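Local coordinates for protein probable hydrolase (PDB 7AL6) that is of unknown function but has the alpha/beta hydrolase fold and is probably a hydrolase, putatively a lipolytic one, at residues Arg9-Pro13 / His14-Ala18; Gly175-Arg179 / Glu180-Leu184; Trp199-Asp202 / Ala203-Leu207; Arg246-Leu249 / Glu250-Phe254. All coordinates share one frame; numbering follows the deposited sequence.

Overall arrangement
From the N terminus, the four interactions follow one another in series; none nests in or crosses another. Each is local and closes a short piece of chain. Interaction 1 closes the hairpin of strands 7-11 and 16-22 at one edge of the main sheet. Interaction 2 starts helix 179-189. Interaction 3 forms a short 3-10 turn after strand 196-199, and touches interaction 2 where W199 packs on the backbone of A182. Interaction 4 leads from helix 245-250 into strand 255-259, the outermost strand at the other edge. Its centre is about 36 Å from that of interaction 1. R200 of interaction 3 also reaches E16 of a second subunit.

Interaction 1: Arg9-Pro13 / His14-Ala18; sequences RISLP and HIELA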
loop_
_atom_site.group_PDB
_atom_site.type_symbol
_atom_site.label_atom_id
_atom_site.label_comp_id
_atom_site.label_asym_id
_atom_site.label_seq_id
_atom_site.Cartn_x
_atom_site.Cartn_y
_atom_site.Cartn_z
ATOM N N ARG A 9 -16.439 5.217 9.191
ATOM C CA ARG A 9 -15.357 5.137 8.204
ATOM C C ARG A 9 -16.057 5.235 6.854
ATOM O O ARG A 9 -17.093 4.593 6.719
ATOM C CB ARG A 9 -14.651 3.785 8.194
ATOM C CG ARG A 9 -13.988 3.403 9.496
ATOM C CD ARG A 9 -13.026 4.474 9.902
ATOM N NE ARG A 9 -11.717 4.397 9.301
ATOM C CZ ARG A 9 -10.741 5.247 9.577
ATOM N NH1 ARG A 9 -10.948 6.223 10.428
ATOM N NH2 ARG A 9 -9.568 5.118 9.014
ATOM N N ILE A 10 -15.580 6.055 5.933
ATOM C CA ILE A 10 -16.164 6.136 4.574
ATOM C C ILE A 10 -15.113 5.547 3.649
ATOM O O ILE A 10 -14.028 6.081 3.590
ATOM C CB ILE A 10 -16.580 7.564 4.206
ATOM C CG1 ILE A 10 -17.514 8.160 5.256
ATOM C CG2 ILE A 10 -17.191 7.585 2.819
ATOM C CD1 ILE A 10 -17.852 9.594 5.047
ATOM N N SER A 11 -15.455 4.474 2.966
ATOM C CA SER A 11 -14.506 3.742 2.129
ATOM C C SER A 11 -14.543 4.314 0.721
ATOM O O SER A 11 -15.562 4.198 0.026
ATOM C CB SER A 11 -14.831 2.250 2.071
ATOM O OG SER A 11 -14.548 1.679 3.328
ATOM N N LEU A 12 -13.446 4.928 0.310
ATOM C CA LEU A 12 -13.231 5.342 -1.057
ATOM C C LEU A 12 -12.332 4.332 -1.748
ATOM O O LEU A 12 -11.695 3.504 -1.102
ATOM C CB LEU A 12 -12.601 6.734 -1.088
ATOM C CG LEU A 12 -13.286 7.806 -0.223
ATOM C CD1 LEU A 12 -12.637 9.199 -0.501
ATOM C CD2 LEU A 12 -14.771 7.873 -0.438
ATOM N N PRO A 13 -12.264 4.364 -3.077
ATOM C CA PRO A 13 -11.438 3.379 -3.784
ATOM C C PRO A 13 -9.996 3.428 -3.376
ATOM O O PRO A 13 -9.341 2.392 -3.278
ATOM C CB PRO A 13 -11.629 3.752 -5.273
ATOM C CG PRO A 13 -12.973 4.475 -5.318
ATOM C CD PRO A 13 -13.111 5.179 -3.974
ATOM N N HIS A 14 -9.475 4.602 -3.059
ATOM C CA HIS A 14 -8.052 4.755 -2.825
ATOM C C HIS A 14 -7.677 5.074 -1.390
ATOM O O HIS A 14 -6.482 5.199 -1.097
ATOM C CB HIS A 14 -7.532 5.901 -3.713
ATOM C CG HIS A 14 -8.236 7.202 -3.469
ATOM N ND1 HIS A 14 -9.569 7.397 -3.782
ATOM C CD2 HIS A 14 -7.803 8.370 -2.924
ATOM C CE1 HIS A 14 -9.922 8.627 -3.443
ATOM N NE2 HIS A 14 -8.864 9.241 -2.935
ATOM N N ILE A 15 -8.635 5.382 -0.545
ATOM C CA ILE A 15 -8.345 5.779 0.853
ATOM C C ILE A 15 -9.600 5.582 1.682
ATOM O O ILE A 15 -10.677 5.644 1.145
ATOM C CB ILE A 15 -7.870 7.245 0.892
ATOM C CG1 ILE A 15 -7.153 7.608 2.189
ATOM C CG2 ILE A 15 -9.027 8.173 0.618
ATOM C CD1 ILE A 15 -6.417 8.919 2.153
ATOM N N GLU A 16 -9.429 5.435 2.972
ATOM C CA GLU A 16 -10.533 5.308 3.922
ATOM C C GLU A 16 -10.540 6.572 4.780
ATOM O O GLU A 16 -9.536 6.847 5.378
ATOM C CB GLU A 16 -10.309 4.055 4.732
ATOM C CG GLU A 16 -11.561 3.532 5.315
ATOM C CD GLU A 16 -11.289 2.297 6.127
ATOM O OE1 GLU A 16 -11.264 1.228 5.553
ATOM O OE2 GLU A 16 -11.075 2.461 7.316
ATOM N N LEU A 17 -11.645 7.290 4.859
ATOM C CA LEU A 17 -11.710 8.541 5.633
ATOM C C LEU A 17 -12.644 8.357 6.811
ATOM O O LEU A 17 -13.452 7.473 6.782
ATOM C CB LEU A 17 -12.223 9.686 4.761
ATOM C CG LEU A 17 -11.420 9.997 3.513
ATOM C CD1 LEU A 17 -12.086 11.102 2.736
ATOM C CD2 LEU A 17 -9.997 10.356 3.856
ATOM N N ALA A 18 -12.451 9.156 7.830
ATOM C CA ALA A 18 -13.341 9.188 8.977
ATOM C C ALA A 18 -14.268 10.390 8.894
ATOM O O ALA A 18 -13.899 11.444 8.358
ATOM C CB ALA A 18 -12.533 9.256 10.279
HETATM O O HOH W 1 -11.794 0.589 3.020
#
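R9 and E16 meet on the face of the hairpin that they share with S11 and A18. R9 NE donates to E16 OE2 at 2.8 Å, a nearly straight salt bridge (173°). OE2 lies in the guanidinium plane and is met on its anti side. The two flat groups stand almost perpendicular. Bends at chi2 and chi3 turn the R9 chain back across the second strand, with NH1 beside A18 CB. R9 NH1 also donates to H65 O.

This face is looser next to S11. A water donates to S11 OG at 3.0 Å and to E16 OE1 at 2.7 Å, and so bridges the two side chains. A second subunit adds E191 to S11 OG and R200 to E16 OE1.

I10 and L17 link the strands as a hydrogen-bonded antiparallel pair: I10 N to L17 O is 2.7 Å and L17 N to I10 O is 3.0 Å. The tightly packed part is apolar. L12 CD1 sits 3.8 Å from L17 CD1 and 3.9 Å from I15 CG2. L12 N bonds to I15 O, closing the turn over P13 and H14. P13 is exposed, while H14 NE2 bonds to D83.

The hairpin lies at one edge of the main sheet, with strand 7-11 outermost. I10 and L17 pack on V87 of helix 77-91, I10 on V56 and L17 on L58 of strand 53-58.

Interaction 2: Gly175-Arg179 / Glu180-Leu184; sequences GEISR and EAAEL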
loop_
_atom_site.group_PDB
_atom_site.type_symbol
_atom_site.label_atom_id
_atom_site.label_comp_id
_atom_site.label_asym_id
_atom_site.label_seq_id
_atom_site.Cartn_x
_atom_site.Cartn_y
_atom_site.Cartn_z
ATOM N N GLY A 175 -2.520 30.449 13.931
ATOM C CA GLY A 175 -3.178 31.656 14.406
ATOM C C GLY A 175 -3.622 31.482 15.862
ATOM O O GLY A 175 -3.444 30.430 16.481
ATOM N N GLU A 176 -4.187 32.534 16.420
ATOM C CA GLU A 176 -4.659 32.503 17.812
ATOM C C GLU A 176 -6.001 31.770 17.847
ATOM O O GLU A 176 -6.864 32.140 17.079
ATOM C CB GLU A 176 -4.818 33.933 18.305
ATOM C CG GLU A 176 -5.588 34.053 19.597
ATOM C CD GLU A 176 -5.214 35.269 20.420
ATOM O OE1 GLU A 176 -4.939 35.099 21.611
ATOM O OE2 GLU A 176 -5.196 36.380 19.859
ATOM N N ILE A 177 -6.145 30.731 18.662
ATOM C CA ILE A 177 -7.435 30.039 18.914
ATOM C C ILE A 177 -7.557 29.896 20.426
ATOM O O ILE A 177 -6.557 29.867 21.096
ATOM C CB ILE A 177 -7.591 28.696 18.174
ATOM C CG1 ILE A 177 -6.706 27.592 18.734
ATOM C CG2 ILE A 177 -7.383 28.857 16.685
ATOM C CD1 ILE A 177 -7.256 26.218 18.477
ATOM N N SER A 178 -8.768 29.789 20.933
ATOM C CA SER A 178 -9.071 29.667 22.373
ATOM C C SER A 178 -8.610 28.310 22.930
ATOM O O SER A 178 -8.402 27.377 22.154
ATOM C CB SER A 178 -10.517 29.888 22.599
ATOM O OG SER A 178 -11.232 28.731 22.316
ATOM N N ARG A 179 -8.439 28.220 24.249
ATOM C CA ARG A 179 -8.004 26.986 24.943
ATOM C C ARG A 179 -9.041 25.896 24.663
ATOM O O ARG A 179 -8.634 24.804 24.339
ATOM C CB ARG A 179 -7.830 27.204 26.449
ATOM C CG ARG A 179 -7.347 25.970 27.200
ATOM C CD ARG A 179 -6.922 26.195 28.644
ATOM N NE ARG A 179 -5.707 26.977 28.751
ATOM C CZ ARG A 179 -4.474 26.492 28.737
ATOM N NH1 ARG A 179 -4.253 25.193 28.662
ATOM N NH2 ARG A 179 -3.456 27.320 28.809
ATOM N N GLU A 180 -10.324 26.230 24.726
ATOM C CA GLU A 180 -11.427 25.279 24.490
ATOM C C GLU A 180 -11.371 24.775 23.047
ATOM O O GLU A 180 -11.573 23.607 22.861
ATOM C CB GLU A 180 -12.768 25.902 24.835
ATOM C CG GLU A 180 -13.004 26.001 26.320
ATOM C CD GLU A 180 -14.398 26.441 26.703
ATOM O OE1 GLU A 180 -15.173 26.763 25.817
ATOM O OE2 GLU A 180 -14.688 26.450 27.888
ATOM N N ALA A 181 -11.113 25.639 22.081
ATOM C CA ALA A 181 -10.946 25.233 20.696
ATOM C C ALA A 181 -9.820 24.218 20.561
ATOM O O ALA A 181 -9.978 23.178 19.904
ATOM C CB ALA A 181 -10.663 26.458 19.813
ATOM N N ALA A 182 -8.670 24.516 21.170
ATOM C CA ALA A 182 -7.512 23.636 21.090
ATOM C C ALA A 182 -7.770 22.303 21.778
ATOM O O ALA A 182 -7.403 21.251 21.241
ATOM C CB ALA A 182 -6.296 24.345 21.653
ATOM N N GLU A 183 -8.473 22.323 22.920
ATOM C CA GLU A 183 -8.927 21.093 23.565
ATOM C C GLU A 183 -9.836 20.273 22.653
ATOM O O GLU A 183 -9.707 19.044 22.579
ATOM C CB GLU A 183 -9.671 21.425 24.877
ATOM C CG GLU A 183 -8.738 22.007 25.938
ATOM C CD GLU A 183 -9.411 22.350 27.271
ATOM O OE1 GLU A 183 -10.644 22.201 27.419
ATOM O OE2 GLU A 183 -8.672 22.806 28.164
ATOM N N LEU A 184 -10.833 20.915 22.034
ATOM C CA LEU A 184 -11.762 20.191 21.171
ATOM C C LEU A 184 -11.026 19.541 19.998
ATOM O O LEU A 184 -11.200 18.359 19.709
ATOM C CB LEU A 184 -12.855 21.151 20.700
ATOM C CG LEU A 184 -13.870 21.530 21.774
ATOM C CD1 LEU A 184 -14.700 22.746 21.339
ATOM C CD2 LEU A 184 -14.767 20.372 22.090
HETATM O O HOH W 2 -6.052 22.895 28.605
#
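S178 is the N-cap of helix 179-189, and its hydroxyl reaches the backbone N of A181, in the first turn. S178 OG accepts from A181 N at 3.1 Å with an angle of 163°. A chi1 of 81° puts OG between the backbone N and the carbonyl carbon, which aims it at the first turn. The same OG is hydrogen-bonded to D268 O, so it also ties the helix start to helix 265-268. The regular helix bonds follow: A182 N to S178 O is 3.0 Å, and E183 N to R179 O is 2.9 Å.

The helix belongs to the segment between strands 119-125 and 229-234, where alpha/beta hydrolases commonly carry their cap. I177, just before the N-cap, turns its CD1 onto the helix, 3.7 Å from A181 CB and 3.8 Å from A182 CB. It also packs against H264, D268 and R170.

R179 and E183 lie one turn apart but make no direct ion pair. E183 CG rests on R179 O at 3.2 Å. R179 NH1 donates to a water at 2.9 Å. That water donates to E183 OE2 at 2.7 Å. E180 OE1 instead forms a salt bridge with R45.

Interaction 3: Trp199-Asp202 / Ala203-Leu207; sequences WRTD and ARLTL
D202 and R204 are brought together by their torsions. In D202, CG is anti to the backbone N (chi1 -165°), so the carboxylate faces the start of the next turn. The R204 chain leaves extended and bends at chi3 (-85°), which returns the guanidinium to D202. R204 then grips the carboxylate side-on. In this salt bridge R204 NE donates to D202 OD1 at 3.1 Å, and R204 NH2 to D202 OD2 at 3.0 Å, on its syn lone pair. The two planes are twisted 46° apart. D202 OD1 also accepts from R204 N at 3.0 Å, which makes an Asx turn. Both donors come to OD1 from the same face of the carboxylate.

D202 O accepts from L205 N at 2.9 Å and so opens the 3-10 segment 203-206. T206 OG1 donates to A203 O at 2.8 Å, beside the backbone bond from T206 N. L205 CD1 lies 3.6 Å from T201 OG1.

Outside the turn, Y75 OH bonds to D202 OD2, while R204 NH2 and NH1 donate to R69 O and A70 O. With R204 and Y75 together around it, the buried D202 carboxylate is probably kept ionised, and its rotation is fixed.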
loop_
_atom_site.group_PDB
_atom_site.type_symbol
_atom_site.label_atom_id
_atom_site.label_comp_id
_atom_site.label_asym_id
_atom_site.label_seq_id
_atom_site.Cartn_x
_atom_site.Cartn_y
_atom_site.Cartn_z
ATOM N N TRP A 199 0.518 15.300 17.869
ATOM C CA TRP A 199 -0.610 15.775 17.038
ATOM C C TRP A 199 -0.524 14.916 15.768
ATOM O O TRP A 199 0.453 15.063 15.057
ATOM C CB TRP A 199 -0.518 17.288 16.777
ATOM C CG TRP A 199 -1.038 18.128 17.900
ATOM C CD1 TRP A 199 -0.338 18.622 18.954
ATOM C CD2 TRP A 199 -2.390 18.540 18.105
ATOM N NE1 TRP A 199 -1.157 19.307 19.795
ATOM C CE2 TRP A 199 -2.423 19.276 19.299
ATOM C CE3 TRP A 199 -3.571 18.369 17.391
ATOM C CZ2 TRP A 199 -3.590 19.844 19.787
ATOM C CZ3 TRP A 199 -4.726 18.927 17.878
ATOM C CH2 TRP A 199 -4.732 19.657 19.057
ATOM N N ARG A 200 -1.493 14.038 15.514
ATOM C CA ARG A 200 -1.440 13.086 14.383
ATOM C C ARG A 200 -1.354 13.887 13.095
ATOM O O ARG A 200 -2.191 14.713 12.868
ATOM C CB ARG A 200 -2.656 12.164 14.385
ATOM C CG ARG A 200 -2.689 11.184 13.227
ATOM C CD ARG A 200 -3.696 10.065 13.376
ATOM N NE ARG A 200 -3.608 9.195 12.231
ATOM C CZ ARG A 200 -4.142 9.455 11.057
ATOM N NH1 ARG A 200 -4.849 10.551 10.886
ATOM N NH2 ARG A 200 -3.989 8.610 10.063
ATOM N N THR A 201 -0.419 13.552 12.239
ATOM C CA THR A 201 -0.231 14.339 11.034
ATOM C C THR A 201 0.670 13.577 10.064
ATOM O O THR A 201 1.292 12.567 10.408
ATOM C CB THR A 201 0.364 15.712 11.384
ATOM O OG1 THR A 201 0.197 16.610 10.285
ATOM C CG2 THR A 201 1.846 15.587 11.720
ATOM N N ASP A 202 0.644 14.015 8.820
ATOM C CA ASP A 202 1.477 13.453 7.771
ATOM C C ASP A 202 2.527 14.503 7.455
ATOM O O ASP A 202 2.194 15.672 7.211
ATOM C CB ASP A 202 0.627 13.091 6.567
ATOM C CG ASP A 202 1.327 12.187 5.591
ATOM O OD1 ASP A 202 2.522 12.425 5.235
ATOM O OD2 ASP A 202 0.629 11.251 5.117
ATOM N N ALA A 203 3.794 14.107 7.542
ATOM C CA ALA A 203 4.866 15.044 7.252
ATOM C C ALA A 203 4.768 15.597 5.837
ATOM O O ALA A 203 5.282 16.681 5.570
ATOM C CB ALA A 203 6.216 14.363 7.455
ATOM N N ARG A 204 4.125 14.882 4.918
ATOM C CA ARG A 204 3.981 15.420 3.576
ATOM C C ARG A 204 3.157 16.701 3.576
ATOM O O ARG A 204 3.238 17.473 2.617
ATOM C CB ARG A 204 3.340 14.378 2.649
ATOM C CG ARG A 204 4.253 13.182 2.343
ATOM C CD ARG A 204 3.497 12.179 1.490
ATOM N NE ARG A 204 2.700 11.297 2.332
ATOM C CZ ARG A 204 2.008 10.259 1.889
ATOM N NH1 ARG A 204 1.990 9.967 0.592
ATOM N NH2 ARG A 204 1.322 9.522 2.750
ATOM N N LEU A 205 2.336 16.914 4.609
ATOM C CA LEU A 205 1.512 18.103 4.675
ATOM C C LEU A 205 2.356 19.370 4.748
ATOM O O LEU A 205 1.813 20.458 4.546
ATOM C CB LEU A 205 0.586 18.050 5.897
ATOM C CG LEU A 205 -0.554 17.039 5.730
ATOM C CD1 LEU A 205 -1.298 16.775 6.985
ATOM C CD2 LEU A 205 -1.532 17.516 4.650
ATOM N N THR A 206 3.656 19.256 5.081
ATOM C CA THR A 206 4.554 20.413 5.139
ATOM C C THR A 206 5.190 20.741 3.796
ATOM O O THR A 206 5.877 21.756 3.691
ATOM C CB THR A 206 5.707 20.205 6.164
ATOM O OG1 THR A 206 6.618 19.172 5.720
ATOM C CG2 THR A 206 5.176 19.828 7.484
ATOM N N LEU A 207 5.043 19.878 2.795
ATOM C CA LEU A 207 5.730 20.092 1.540
ATOM C C LEU A 207 5.127 21.304 0.837
ATOM O O LEU A 207 3.934 21.582 0.978
ATOM C CB LEU A 207 5.603 18.883 0.640
ATOM C CG LEU A 207 6.366 17.626 1.085
ATOM C CD1 LEU A 207 5.823 16.417 0.308
ATOM C CD2 LEU A 207 7.865 17.771 0.868
#

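Interaction 4: Arg246-Leu249 / Glu250-Phe254; sequences RALL and ETLPF. With EDO (1,2-ethanediol), chain H.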
loop_
_atom_site.group_PDB
_atom_site.type_symbol
_atom_site.label_atom_id
_atom_site.label_comp_id
_atom_site.label_asym_id
_atom_site.label_seq_id
_atom_site.Cartn_x
_atom_site.Cartn_y
_atom_site.Cartn_z
ATOM N N ARG A 246 -10.812 42.734 0.550
ATOM C CA ARG A 246 -12.064 43.509 0.705
ATOM C C ARG A 246 -12.549 43.991 -0.658
ATOM O O ARG A 246 -13.725 43.892 -0.911
ATOM C CB ARG A 246 -11.776 44.648 1.679
ATOM C CG ARG A 246 -12.904 45.645 1.859
ATOM C CD ARG A 246 -12.659 46.462 3.105
ATOM N NE ARG A 246 -13.829 46.370 3.945
ATOM C CZ ARG A 246 -13.900 45.702 5.085
ATOM N NH1 ARG A 246 -15.040 45.687 5.746
ATOM N NH2 ARG A 246 -12.848 45.074 5.574
ATOM N N ALA A 247 -11.660 44.438 -1.524
ATOM C CA ALA A 247 -12.047 44.895 -2.856
ATOM C C ALA A 247 -12.452 43.732 -3.754
ATOM O O ALA A 247 -13.360 43.861 -4.580
ATOM C CB ALA A 247 -10.899 45.668 -3.502
ATOM N N LEU A 248 -11.790 42.585 -3.629
ATOM C CA LEU A 248 -12.255 41.431 -4.389
ATOM C C LEU A 248 -13.677 41.061 -3.982
ATOM O O LEU A 248 -14.556 40.876 -4.840
ATOM C CB LEU A 248 -11.322 40.244 -4.193
ATOM C CG LEU A 248 -11.845 38.954 -4.809
ATOM C CD1 LEU A 248 -12.012 39.063 -6.327
ATOM C CD2 LEU A 248 -10.886 37.793 -4.369
ATOM N N LEU A 249 -13.935 40.981 -2.683
ATOM C CA LEU A 249 -15.237 40.514 -2.147
ATOM C C LEU A 249 -16.351 41.394 -2.696
ATOM O O LEU A 249 -17.390 40.867 -3.012
ATOM C CB LEU A 249 -15.235 40.512 -0.621
ATOM C CG LEU A 249 -14.388 39.439 0.053
ATOM C CD1 LEU A 249 -14.570 39.482 1.545
ATOM C CD2 LEU A 249 -14.698 38.054 -0.455
ATOM N N GLU A 250 -16.089 42.684 -2.885
ATOM C CA GLU A 250 -17.049 43.690 -3.402
ATOM C C GLU A 250 -17.453 43.368 -4.854
ATOM O O GLU A 250 -18.518 43.794 -5.236
ATOM C CB GLU A 250 -16.499 45.099 -3.133
ATOM C CG GLU A 250 -16.441 45.417 -1.640
ATOM C CD GLU A 250 -15.731 46.675 -1.147
ATOM O OE1 GLU A 250 -15.054 47.364 -1.932
ATOM O OE2 GLU A 250 -15.853 46.957 0.043
ATOM N N THR A 251 -16.644 42.655 -5.637
ATOM C CA THR A 251 -16.948 42.233 -7.024
ATOM C C THR A 251 -17.585 40.834 -7.080
ATOM O O THR A 251 -17.684 40.321 -8.166
ATOM C CB THR A 251 -15.700 42.260 -7.914
ATOM O OG1 THR A 251 -14.829 41.179 -7.617
ATOM C CG2 THR A 251 -14.917 43.537 -7.771
ATOM N N LEU A 252 -17.978 40.222 -5.968
ATOM C CA LEU A 252 -18.487 38.864 -5.996
ATOM C C LEU A 252 -19.909 38.845 -5.472
ATOM O O LEU A 252 -20.250 39.588 -4.557
ATOM C CB LEU A 252 -17.644 37.894 -5.146
ATOM C CG LEU A 252 -16.170 37.769 -5.480
ATOM C CD1 LEU A 252 -15.449 36.876 -4.454
ATOM C CD2 LEU A 252 -15.983 37.251 -6.892
ATOM N N PRO A 253 -20.733 37.994 -5.990
ATOM C CA PRO A 253 -22.117 37.980 -5.529
ATOM C C PRO A 253 -22.326 37.179 -4.261
ATOM O O PRO A 253 -23.463 36.779 -3.992
ATOM C CB PRO A 253 -22.864 37.336 -6.704
ATOM C CG PRO A 253 -21.837 36.312 -7.219
ATOM C CD PRO A 253 -20.517 37.102 -7.138
ATOM N N PHE A 254 -21.277 36.901 -3.487
ATOM C CA PHE A 254 -21.474 36.144 -2.251
ATOM C C PHE A 254 -22.141 37.014 -1.190
ATOM O O PHE A 254 -21.838 38.199 -1.070
ATOM C CB PHE A 254 -20.132 35.604 -1.724
ATOM C CG PHE A 254 -19.330 34.815 -2.735
ATOM C CD1 PHE A 254 -19.925 34.253 -3.850
ATOM C CD2 PHE A 254 -17.968 34.624 -2.555
ATOM C CE1 PHE A 254 -19.183 33.541 -4.768
ATOM C CE2 PHE A 254 -17.230 33.898 -3.471
ATOM C CZ PHE A 254 -17.837 33.354 -4.566
HETATM C C1 EDO H . -26.501 33.690 -2.256
HETATM O O1 EDO H . -27.764 34.041 -2.763
HETATM C C2 EDO H . -25.442 34.631 -2.663
HETATM O O2 EDO H . -24.446 34.142 -3.484
HETATM O O HOH W 3 -19.323 39.243 -1.853
#
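The side chain of E250 crosses that of R246 at a slant, with the carboxylate and guanidinium planes nearly perpendicular. Between the side chains, E250 OE2 comes nearest to R246 CG, at 3.7 Å; E250 CG also lies against R246 O. R246 NE stays 4.4 Å from E250 OE2, beyond a salt bridge. The second flat group is the F254 ring. L252 CB lies over the centre of one face, 4.1 Å above the plane. V222, V229 and L128 also touch the F254 side chain.

After L249 the backbone bonds shorten to i+3. L248 O takes two bonds from T251. T251 N donates to L248 O at 2.9 Å from above the carbonyl plane; T251 OG1 donates to L248 O at 2.8 Å, in the plane and on a lone pair. A chi1 of 74° turns the T251 hydroxyl back to this carbonyl. R223 NH2 adds a weak bond to OG1. L252 N bonds to L249 O at 3.1 Å. L252 points back at the helix, with CD1 4.2 Å from both L248 CG and L249 CD2, and it also packs on V222 and L128. The O2 of a 1,2-ethanediol, probably from the crystallisation liquor, donates to P253 O.

Such i to i+3 bonds are characteristic of a helix C terminus. Here the chain passes from helix 245-250 into strand 255-259, the last strand of the alpha/beta hydrolase sheet.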